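PDB 5HMB: Azi13 from Streptomyces sahachiroi, which probably hydrolyses aromatic acyl thioesters, as a hotdog-fold thioesterase of the PaaI family acting in azinomycin biosynthesis. Local coordinates for residues Arg29-Trp34 with Arg93-Ala98; Val51-Val56 with Thr81-Pro86. All blocks are in the same frame, centred on the assembly; numbering follows the deposited sequence.

Interaction 1: residues Arg29-Trp34 with Arg93-Ala98; sequences RAVAYW and RLTSTA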
ATOM      1  N   ARG A  29      21.504   5.470   3.563  0.59 53.89           N
ATOM      2  CA  ARG A  29      21.226   5.848   2.187  0.59 52.50           C
ATOM      3  C   ARG A  29      21.911   4.864   1.253  0.59 53.16           C
ATOM      4  O   ARG A  29      23.051   4.467   1.499  0.59 52.23           O
ATOM      5  CB  ARG A  29      21.717   7.273   1.899  0.59 58.50           C
ATOM      6  CG  ARG A  29      21.654   7.691   0.432  0.59 58.66           C
ATOM      7  CD  ARG A  29      21.765   9.213   0.300  0.59 62.63           C
ATOM      8  NE  ARG A  29      22.774   9.754   1.209  0.59 68.71           N
ATOM      9  CZ  ARG A  29      24.036  10.007   0.873  0.59 70.00           C
ATOM     10  NH1 ARG A  29      24.883  10.491   1.773  0.59 68.96           N
ATOM     11  NH2 ARG A  29      24.451   9.787  -0.368  0.59 67.82           N
ATOM     12  N   ALA A  30      21.217   4.480   0.188  1.00 43.33           N
ATOM     13  CA  ALA A  30      21.796   3.700  -0.891  1.00 46.20           C
ATOM     14  C   ALA A  30      21.360   4.325  -2.209  1.00 51.90           C
ATOM     15  O   ALA A  30      20.226   4.795  -2.321  1.00 50.72           O
ATOM     16  CB  ALA A  30      21.374   2.228  -0.825  1.00 48.66           C
ATOM     17  N   VAL A  31      22.267   4.353  -3.194  1.00 47.98           N
ATOM     18  CA  VAL A  31      22.039   5.009  -4.483  1.00 46.16           C
ATOM     19  C   VAL A  31      22.522   4.083  -5.589  1.00 51.01           C
ATOM     20  O   VAL A  31      23.670   3.626  -5.559  1.00 52.33           O
ATOM     21  CB  VAL A  31      22.776   6.358  -4.589  1.00 54.84           C
ATOM     22  CG1 VAL A  31      22.581   6.952  -5.983  1.00 50.84           C
ATOM     23  CG2 VAL A  31      22.328   7.329  -3.507  1.00 43.14           C
ATOM     24  N   ALA A  32      21.665   3.817  -6.571  1.00 39.52           N
ATOM     25  CA  ALA A  32      22.051   2.981  -7.698  1.00 46.45           C
ATOM     26  C   ALA A  32      21.590   3.613  -9.001  1.00 55.70           C
ATOM     27  O   ALA A  32      20.538   4.259  -9.054  1.00 53.58           O
ATOM     28  CB  ALA A  32      21.475   1.566  -7.585  1.00 44.36           C
ATOM     29  N   TYR A  33      22.388   3.419 -10.045  1.00 54.26           N
ATOM     30  CA  TYR A  33      22.068   3.866 -11.388  1.00 53.66           C
ATOM     31  C   TYR A  33      21.696   2.655 -12.223  1.00 54.38           C
ATOM     32  O   TYR A  33      22.175   1.545 -11.974  1.00 59.39           O
ATOM     33  CB  TYR A  33      23.251   4.592 -12.044  1.00 59.37           C
ATOM     34  CG  TYR A  33      23.776   5.770 -11.256  1.00 62.54           C
ATOM     35  CD1 TYR A  33      23.062   6.960 -11.194  1.00 65.09           C
ATOM     36  CD2 TYR A  33      24.991   5.697 -10.580  1.00 69.16           C
ATOM     37  CE1 TYR A  33      23.533   8.051 -10.477  1.00 61.70           C
ATOM     38  CE2 TYR A  33      25.475   6.785  -9.860  1.00 65.09           C
ATOM     39  CZ  TYR A  33      24.739   7.957  -9.814  1.00 74.79           C
ATOM     40  OH  TYR A  33      25.203   9.040  -9.108  1.00 72.28           O
ATOM     41  N   TRP A  34      20.847   2.877 -13.216  1.00 43.58           N
ATOM     42  CA  TRP A  34      20.435   1.827 -14.138  1.00 47.57           C
ATOM     43  C   TRP A  34      19.730   2.490 -15.316  1.00 52.16           C
ATOM     44  O   TRP A  34      19.496   3.703 -15.323  1.00 53.30           O
ATOM     45  CB  TRP A  34      19.534   0.803 -13.452  1.00 48.83           C
ATOM     46  CG  TRP A  34      18.294   1.392 -12.839  1.00 45.26           C
ATOM     47  CD1 TRP A  34      18.226   2.241 -11.765  1.00 40.14           C
ATOM     48  CD2 TRP A  34      16.939   1.154 -13.250  1.00 38.17           C
ATOM     49  NE1 TRP A  34      16.908   2.543 -11.490  1.00 40.41           N
ATOM     50  CE2 TRP A  34      16.104   1.894 -12.391  1.00 39.58           C
ATOM     51  CE3 TRP A  34      16.353   0.379 -14.259  1.00 44.30           C
ATOM     52  CZ2 TRP A  34      14.717   1.877 -12.504  1.00 36.80           C
ATOM     53  CZ3 TRP A  34      14.979   0.361 -14.368  1.00 46.17           C
ATOM     54  CH2 TRP A  34      14.175   1.103 -13.489  1.00 45.61           C
ATOM     55  N   ARG A  93      19.483   7.514 -18.185  1.00 55.56           N
ATOM     56  CA  ARG A  93      19.939   6.904 -16.941  1.00 56.59           C
ATOM     57  C   ARG A  93      19.049   7.269 -15.757  1.00 62.35           C
ATOM     58  O   ARG A  93      18.896   8.446 -15.415  1.00 55.42           O
ATOM     59  CB  ARG A  93      21.371   7.324 -16.624  1.00 54.44           C
ATOM     60  CG  ARG A  93      21.772   6.962 -15.202  1.00 61.03           C
ATOM     61  CD  ARG A  93      23.053   7.641 -14.762  1.00 66.82           C
ATOM     62  NE  ARG A  93      24.235   7.006 -15.335  1.00 74.63           N
ATOM     63  CZ  ARG A  93      25.478   7.251 -14.928  1.00 87.43           C
ATOM     64  NH1 ARG A  93      25.697   8.113 -13.938  1.00 90.15           N
ATOM     65  NH2 ARG A  93      26.502   6.631 -15.502  1.00 92.94           N
ATOM     66  N   LEU A  94      18.517   6.248 -15.097  1.00 56.06           N
ATOM     67  CA  LEU A  94      17.690   6.417 -13.913  1.00 49.69           C
ATOM     68  C   LEU A  94      18.550   6.295 -12.656  1.00 53.85           C
ATOM     69  O   LEU A  94      19.513   5.527 -12.619  1.00 53.02           O
ATOM     70  CB  LEU A  94      16.567   5.372 -13.920  1.00 41.17           C
ATOM     71  CG  LEU A  94      15.857   5.291 -15.272  1.00 54.58           C
ATOM     72  CD1 LEU A  94      14.806   4.194 -15.283  1.00 45.25           C
ATOM     73  CD2 LEU A  94      15.251   6.654 -15.631  1.00 44.00           C
ATOM     74  N   THR A  95      18.207   7.080 -11.633  1.00 47.44           N
ATOM     75  CA  THR A  95      18.887   7.060 -10.341  1.00 47.73           C
ATOM     76  C   THR A  95      17.880   6.728  -9.248  1.00 50.79           C
ATOM     77  O   THR A  95      16.914   7.474  -9.049  1.00 50.81           O
ATOM     78  CB  THR A  95      19.538   8.412 -10.039  1.00 49.85           C
ATOM     79  OG1 THR A  95      20.451   8.754 -11.085  1.00 52.22           O
ATOM     80  CG2 THR A  95      20.286   8.348  -8.720  1.00 49.10           C
ATOM     81  N   SER A  96      18.117   5.637  -8.515  1.00 41.92           N
ATOM     82  CA  SER A  96      17.223   5.207  -7.441  1.00 42.45           C
ATOM     83  C   SER A  96      17.877   5.405  -6.084  1.00 45.48           C
ATOM     84  O   SER A  96      18.960   4.864  -5.823  1.00 46.96           O
ATOM     85  CB  SER A  96      16.814   3.751  -7.621  1.00 41.57           C
ATOM     86  OG  SER A  96      16.151   3.603  -8.862  1.00 42.29           O
ATOM     87  N   THR A  97      17.197   6.136  -5.207  1.00 45.16           N
ATOM     88  CA  THR A  97      17.742   6.502  -3.904  1.00 42.41           C
ATOM     89  C   THR A  97      16.808   6.018  -2.808  1.00 49.86           C
ATOM     90  O   THR A  97      15.630   6.392  -2.781  1.00 47.68           O
ATOM     91  CB  THR A  97      17.932   8.012  -3.818  1.00 46.33           C
ATOM     92  OG1 THR A  97      18.815   8.414  -4.869  1.00 48.92           O
ATOM     93  CG2 THR A  97      18.504   8.403  -2.474  1.00 45.90           C
ATOM     94  N   ALA A  98      17.335   5.186  -1.915  1.00 39.16           N
ATOM     95  CA  ALA A  98      16.597   4.678  -0.771  1.00 33.89           C
ATOM     96  C   ALA A  98      16.921   5.515   0.455  1.00 45.27           C
ATOM     97  O   ALA A  98      18.097   5.664   0.819  1.00 46.73           O
ATOM     98  CB  ALA A  98      16.948   3.208  -0.519  1.00 47.99           C
TER
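Ser96 OG is gripped from two strands: across the pairing it accepts the indole N-H of Trp34, with NE1 to OG 2.9 Å, and within the sheet it is hydrogen-bonded to Thr114 OG1 of strand 107-115. The indole bond is fairly straight, and the hydroxyl stands at the ring edge, slightly tilted from its plane. Trp34 gets there because its CG sits between the backbone N and the carbonyl carbon (chi1 58°), which turns the indole across to the partner strand. Leu94 covers one face of that indole, its CD1 3.7 Å from the centroid of the six-membered ring in a CH-pi contact.

Backbone bonds join the antiparallel strands at the hydrogen-bonded pairs Trp34-Leu94, Ala32-Ser96 and Ala30-Ala98. Ser96 N to Ala32 O measures 2.8 Å, whereas Ala30 N to Ala98 O, at 3.4 Å, is weak. On the other face, where Tyr33-Thr95 and Val31-Thr97 pair, Thr95 OG1 lies at the edge of the Tyr33 ring, 3.2 Å from CD1. Arg93, from beyond these pairs, sets NH1 over the centre of one ring face in a cation-pi contact; a bend at chi3 (-77°) brings the guanidinium there, its plane 35° from that of the ring. Farther along, Val31 CG1 meets Thr95 CG2 at 3.8 Å.

The face bearing Ala30, Ala98, Ser96 and Trp34 packs on helix 49-68, as in a hotdog fold, whose sheet wraps a long helix. The indole N-H and serine hydroxyl in that buried face satisfy each other, the hydroxyl also bonding Thr114, while the guanidinium of Arg93 lies over Tyr33 on the other face.

Interaction 2: residues Val51-Val56 with Thr81-Pro86; sequences VHCAVV and TDFFAP
The rings of His52 and Phe83 meet rim to rim, neither over the face of the other, with centroids 6.0 Å apart and planes inclined by 27°. Around the phenyl ring, the carbonyl O of Thr81 lies above one face, offset toward the rim, and Cys53 SG sits at the edge, in the plane, 3.8 Å from Phe83 CZ, as a sulfur-aromatic contact. From the helix, His52 CB comes within 3.7 Å of Phe83 CE1. Phe83 has its CG anti to the carbonyl carbon, but chi1, at -34°, is turned off the staggered value, and the ring ends up nearer the helix than the root of the side chain.

At the edge of the imidazole, in its plane, a water lies 2.8 Å from His52 NE2 and donates to Ala85 O, 2.9 Å from that oxygen, bridging the helix to the loop after the strand. Thr81 and Val56 reach toward each other tip to tip, with OG1 to CG1 3.8 Å; that hydroxyl is satisfied by Asn79 OD1, while the same carboxamide bonds through ND2 to Cys53 O. Were Phe83 replaced by an alanine, a gap would probably open beside His52 CB and Cys53 SG would lose its aromatic neighbour.

Here the central helix 49-68 of the hotdog fold crosses strand 72-83, at 137° between the segment directions. Val122 and Ala123 of strand 121-133 pack on His52, and Val127 of the same strand on Val56. Thr81 and Asp82 pair antiparallel with a strand of the second subunit, and Cys53 packs on Cys53 of that subunit, so the helix-strand contact lies where the sheet continues from one chain into the next.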
ATOM      1  N   VAL A  51       9.783  -4.170 -13.044  1.00 39.53           N
ATOM      2  CA  VAL A  51      11.176  -3.748 -12.947  1.00 42.02           C
ATOM      3  C   VAL A  51      11.320  -2.614 -11.936  1.00 42.43           C
ATOM      4  O   VAL A  51      12.248  -2.607 -11.123  1.00 40.82           O
ATOM      5  CB  VAL A  51      11.726  -3.351 -14.329  1.00 39.30           C
ATOM      6  CG1 VAL A  51      13.192  -2.931 -14.185  1.00 43.68           C
ATOM      7  CG2 VAL A  51      11.592  -4.516 -15.302  1.00 47.32           C
ATOM      8  N   HIS A  52      10.399  -1.642 -11.965  1.00 34.48           N
ATOM      9  CA  HIS A  52      10.411  -0.579 -10.962  1.00 38.05           C
ATOM     10  C   HIS A  52      10.333  -1.148  -9.550  1.00 33.63           C
ATOM     11  O   HIS A  52      11.077  -0.724  -8.660  1.00 42.33           O
ATOM     12  CB  HIS A  52       9.253   0.400 -11.198  1.00 32.85           C
ATOM     13  CG  HIS A  52       9.556   1.447 -12.217  1.00 47.12           C
ATOM     14  ND1 HIS A  52      10.730   2.168 -12.207  1.00 46.77           N
ATOM     15  CD2 HIS A  52       8.841   1.895 -13.279  1.00 44.80           C
ATOM     16  CE1 HIS A  52      10.726   3.015 -13.223  1.00 51.85           C
ATOM     17  NE2 HIS A  52       9.591   2.872 -13.884  1.00 49.87           N
ATOM     18  N   CYS A  53       9.420  -2.094  -9.321  1.00 41.74           N
ATOM     19  CA  CYS A  53       9.292  -2.700  -7.993  1.00 36.65           C
ATOM     20  C   CYS A  53      10.561  -3.429  -7.593  1.00 40.40           C
ATOM     21  O   CYS A  53      10.997  -3.344  -6.437  1.00 37.83           O
ATOM     22  CB  CYS A  53       8.133  -3.687  -7.971  1.00 35.59           C
ATOM     23  SG  CYS A  53       6.521  -2.989  -8.508  1.00 37.86           S
ATOM     24  N   ALA A  54      11.141  -4.188  -8.528  1.00 43.38           N
ATOM     25  CA  ALA A  54      12.348  -4.955  -8.235  1.00 42.98           C
ATOM     26  C   ALA A  54      13.520  -4.044  -7.881  1.00 46.07           C
ATOM     27  O   ALA A  54      14.323  -4.369  -6.998  1.00 41.87           O
ATOM     28  CB  ALA A  54      12.695  -5.840  -9.434  1.00 36.44           C
ATOM     29  N   VAL A  55      13.657  -2.917  -8.584  1.00 39.07           N
ATOM     30  CA  VAL A  55      14.725  -1.966  -8.276  1.00 35.86           C
ATOM     31  C   VAL A  55      14.499  -1.325  -6.915  1.00 38.40           C
ATOM     32  O   VAL A  55      15.444  -1.093  -6.149  1.00 36.66           O
ATOM     33  CB  VAL A  55      14.805  -0.891  -9.372  1.00 45.38           C
ATOM     34  CG1 VAL A  55      15.635   0.307  -8.883  1.00 38.46           C
ATOM     35  CG2 VAL A  55      15.371  -1.485 -10.641  1.00 40.07           C
ATOM     36  N   VAL A  56      13.253  -0.968  -6.619  1.00 40.27           N
ATOM     37  CA  VAL A  56      12.933  -0.434  -5.298  1.00 36.56           C
ATOM     38  C   VAL A  56      13.285  -1.458  -4.217  1.00 35.98           C
ATOM     39  O   VAL A  56      13.933  -1.140  -3.210  1.00 37.74           O
ATOM     40  CB  VAL A  56      11.447  -0.026  -5.262  1.00 40.26           C
ATOM     41  CG1 VAL A  56      10.974   0.169  -3.845  1.00 40.32           C
ATOM     42  CG2 VAL A  56      11.223   1.263  -6.071  1.00 33.21           C
ATOM     43  N   THR A  81       4.888   0.187  -4.674  1.00 37.43           N
ATOM     44  CA  THR A  81       5.542   1.074  -5.628  1.00 33.08           C
ATOM     45  C   THR A  81       4.492   1.736  -6.509  1.00 35.28           C
ATOM     46  O   THR A  81       3.598   1.057  -7.032  1.00 33.90           O
ATOM     47  CB  THR A  81       6.572   0.307  -6.470  1.00 34.72           C
ATOM     48  OG1 THR A  81       7.635  -0.182  -5.627  1.00 37.99           O
ATOM     49  CG2 THR A  81       7.188   1.188  -7.565  1.00 36.51           C
ATOM     50  N   ASP A  82       4.576   3.064  -6.623  1.00 31.64           N
ATOM     51  CA  ASP A  82       3.790   3.850  -7.577  1.00 36.92           C
ATOM     52  C   ASP A  82       4.631   4.130  -8.817  1.00 43.95           C
ATOM     53  O   ASP A  82       5.823   4.432  -8.708  1.00 39.00           O
ATOM     54  CB  ASP A  82       3.345   5.186  -6.980  1.00 33.03           C
ATOM     55  CG  ASP A  82       2.317   5.029  -5.883  1.00 51.41           C
ATOM     56  OD1 ASP A  82       1.409   4.196  -6.043  1.00 46.77           O
ATOM     57  OD2 ASP A  82       2.408   5.751  -4.865  1.00 48.26           O
ATOM     58  N   PHE A  83       4.012   4.039  -9.994  1.00 34.84           N
ATOM     59  CA  PHE A  83       4.660   4.395 -11.248  1.00 41.69           C
ATOM     60  C   PHE A  83       4.039   5.702 -11.716  1.00 40.54           C
ATOM     61  O   PHE A  83       2.834   5.748 -11.976  1.00 42.37           O
ATOM     62  CB  PHE A  83       4.482   3.298 -12.297  1.00 39.16           C
ATOM     63  CG  PHE A  83       4.455   1.916 -11.730  1.00 40.50           C
ATOM     64  CD1 PHE A  83       5.591   1.368 -11.141  1.00 36.47           C
ATOM     65  CD2 PHE A  83       3.302   1.143 -11.802  1.00 40.24           C
ATOM     66  CE1 PHE A  83       5.577   0.078 -10.609  1.00 36.73           C
ATOM     67  CE2 PHE A  83       3.280  -0.152 -11.277  1.00 40.44           C
ATOM     68  CZ  PHE A  83       4.427  -0.682 -10.671  1.00 38.55           C
ATOM     69  N   PHE A  84       4.851   6.764 -11.787  1.00 40.14           N
ATOM     70  CA  PHE A  84       4.352   8.111 -12.065  1.00 43.36           C
ATOM     71  C   PHE A  84       4.521   8.562 -13.504  1.00 55.35           C
ATOM     72  O   PHE A  84       3.792   9.456 -13.940  1.00 57.64           O
ATOM     73  CB  PHE A  84       5.041   9.147 -11.173  1.00 38.23           C
ATOM     74  CG  PHE A  84       4.660   9.036  -9.742  1.00 43.37           C
ATOM     75  CD1 PHE A  84       3.380   9.348  -9.332  1.00 42.75           C
ATOM     76  CD2 PHE A  84       5.577   8.594  -8.803  1.00 44.89           C
ATOM     77  CE1 PHE A  84       3.021   9.231  -8.012  1.00 42.66           C
ATOM     78  CE2 PHE A  84       5.225   8.495  -7.478  1.00 38.38           C
ATOM     79  CZ  PHE A  84       3.939   8.801  -7.086  1.00 47.01           C
ATOM     80  N   ALA A  85       5.477   8.012 -14.244  1.00 48.20           N
ATOM     81  CA  ALA A  85       5.657   8.407 -15.633  1.00 60.09           C
ATOM     82  C   ALA A  85       6.180   7.205 -16.397  1.00 54.11           C
ATOM     83  O   ALA A  85       6.866   6.360 -15.812  1.00 54.02           O
ATOM     84  CB  ALA A  85       6.624   9.594 -15.774  1.00 55.30           C
ATOM     85  N   PRO A  86       5.860   7.088 -17.683  1.00 50.17           N
ATOM     86  CA  PRO A  86       6.419   5.983 -18.468  1.00 46.54           C
ATOM     87  C   PRO A  86       7.904   6.213 -18.681  1.00 59.79           C
ATOM     88  O   PRO A  86       8.332   7.322 -19.010  1.00 69.19           O
ATOM     89  CB  PRO A  86       5.644   6.047 -19.794  1.00 58.09           C
ATOM     90  CG  PRO A  86       4.586   7.106 -19.604  1.00 57.75           C
ATOM     91  CD  PRO A  86       5.046   7.995 -18.509  1.00 55.57           C
TER
HETATM   92  O   HOH W   1       7.790   3.594 -15.971  1.00 44.27           O

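How the interactions relate
Both contacts belong to one hotdog framework, in which the antiparallel sheet curls round helix 49-68. Interaction 1 joins two strands of the sheet and is only partly buried; interaction 2, which sets the helix against another strand, is buried. Their chemistry follows: paired backbones dominate the first, whereas side-chain packing and one bridging water join the second. The two meet at Trp34 and Ser96: the indole packs on Val51, His52 and Val55 of the helix, and Ser96 OG lies 3.3 Å from Val55 CG1. Interaction 1 touches no other chain of the assembly, while residues of interaction 2 take part in subunit interfaces.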